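Side-chain contact in hexokinase (Schistosoma mansoni, PDB 1BDG), which catalyses the phosphorylation of glucose and other hexoses to hexose 6-phosphates with ATP, the entry step of glycolysis: residues C102-A105 and E106-S109. Numbering follows the deposited sequence.
Sequences CIPA and EKMS
One face of the P104 ring lies against K107: CB of K107 sits almost over the ring, 4.1 Å from CD of P104, and CG follows. The two side chains run side by side and point the same way. CG of E106 stands off the CB corner, outside the ring outline but on the same side as K107, 4.0 Å from CB of P104. E106 reaches this corner because its CG stands between the backbone N and the carbonyl carbon (chi1 55°), from where the chain runs out extended. CG2 of I103 touches K107 CB at 3.7 Å and the thioether SD of M108 at 4.0 Å; the I103 side chain crosses both partners at about a right angle. CG of M108 stands equally near the same methyl, and the turn at chi2 sets SD beside it. Polar links follow the backbone. N of M108 makes a weak hydrogen bond to O of A105 at 3.5 Å, and N of S109 bonds to O of E106 at 2.8 Å. OG of S109 lies 3.2 Å from O of A105. This turn belongs to the loop between edge strand 95-101 and helix 112-129, in what is predicted to be the small subdomain. Y118 of that helix touches I103, P104 and K107, and L115 touches K107, while M108 bonds through its backbone to S165 and rests on F164. I103 also comes close to L75, predicted to bind ATP. The chemistry is thus mixed: the side-chain packing is apolar and lies at the surface, with one weak backbone bond across it, whereas beyond the proline NZ of K107 lies 4.1 Å from OE1 of E106, a nearness of opposite charges that may favour both staying charged.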
loop_
_atom_site.group_PDB
_atom_site.type_symbol
_atom_site.label_atom_id
_atom_site.label_comp_id
_atom_site.label_asym_id
_atom_site.label_seq_id
_atom_site.Cartn_x
_atom_site.Cartn_y
_atom_site.Cartn_z
ATOM N N CYS A 102 -9.875 -3.302 16.033
ATOM C CA CYS A 102 -9.426 -4.544 15.425
ATOM C C CYS A 102 -10.642 -5.072 14.689
ATOM O O CYS A 102 -11.765 -4.838 15.131
ATOM C CB CYS A 102 -9.058 -5.543 16.508
ATOM S SG CYS A 102 -10.536 -5.979 17.463
ATOM N N ILE A 103 -10.431 -5.764 13.570
ATOM C CA ILE A 103 -11.532 -6.326 12.793
ATOM C C ILE A 103 -11.412 -7.845 12.800
ATOM O O ILE A 103 -10.352 -8.381 12.493
ATOM C CB ILE A 103 -11.511 -5.809 11.345
ATOM C CG1 ILE A 103 -11.748 -4.303 11.320
ATOM C CG2 ILE A 103 -12.590 -6.472 10.522
ATOM C CD1 ILE A 103 -11.863 -3.733 9.913
ATOM N N PRO A 104 -12.498 -8.563 13.148
ATOM C CA PRO A 104 -12.453 -10.030 13.175
ATOM C C PRO A 104 -12.195 -10.647 11.789
ATOM O O PRO A 104 -12.817 -10.279 10.802
ATOM C CB PRO A 104 -13.837 -10.402 13.711
ATOM C CG PRO A 104 -14.253 -9.192 14.501
ATOM C CD PRO A 104 -13.804 -8.073 13.623
ATOM N N ALA A 105 -11.308 -11.629 11.740
ATOM C CA ALA A 105 -10.956 -12.291 10.491
ATOM C C ALA A 105 -12.170 -12.611 9.636
ATOM O O ALA A 105 -12.118 -12.464 8.419
ATOM C CB ALA A 105 -10.143 -13.569 10.768
ATOM N N GLU A 106 -13.258 -13.042 10.266
ATOM C CA GLU A 106 -14.482 -13.375 9.526
ATOM C C GLU A 106 -15.065 -12.143 8.814
ATOM O O GLU A 106 -15.310 -12.169 7.610
ATOM C CB GLU A 106 -15.549 -14.007 10.444
ATOM C CG GLU A 106 -15.914 -13.157 11.669
ATOM C CD GLU A 106 -17.291 -13.470 12.223
ATOM O OE1 GLU A 106 -18.279 -13.366 11.446
ATOM O OE2 GLU A 106 -17.393 -13.797 13.434
ATOM N N LYS A 107 -15.231 -11.053 9.549
ATOM C CA LYS A 107 -15.783 -9.826 8.989
ATOM C C LYS A 107 -15.282 -9.477 7.574
ATOM O O LYS A 107 -16.062 -9.020 6.734
ATOM C CB LYS A 107 -15.477 -8.659 9.937
ATOM C CG LYS A 107 -16.689 -8.086 10.657
ATOM C CD LYS A 107 -17.606 -9.180 11.167
ATOM C CE LYS A 107 -18.885 -8.589 11.754
ATOM N NZ LYS A 107 -19.870 -9.658 12.100
ATOM N N MET A 108 -14.012 -9.762 7.292
ATOM C CA MET A 108 -13.394 -9.428 6.007
ATOM C C MET A 108 -13.605 -10.364 4.848
ATOM O O MET A 108 -13.157 -10.084 3.737
ATOM C CB MET A 108 -11.906 -9.210 6.202
ATOM C CG MET A 108 -11.585 -7.942 6.950
ATOM S SD MET A 108 -10.173 -8.248 7.948
ATOM C CE MET A 108 -8.932 -8.703 6.693
ATOM N N SER A 109 -14.278 -11.478 5.107
ATOM C CA SER A 109 -14.569 -12.471 4.083
ATOM C C SER A 109 -16.043 -12.880 4.042
ATOM O O SER A 109 -16.457 -13.598 3.141
ATOM C CB SER A 109 -13.697 -13.695 4.298
ATOM O OG SER A 109 -12.930 -13.563 5.488
#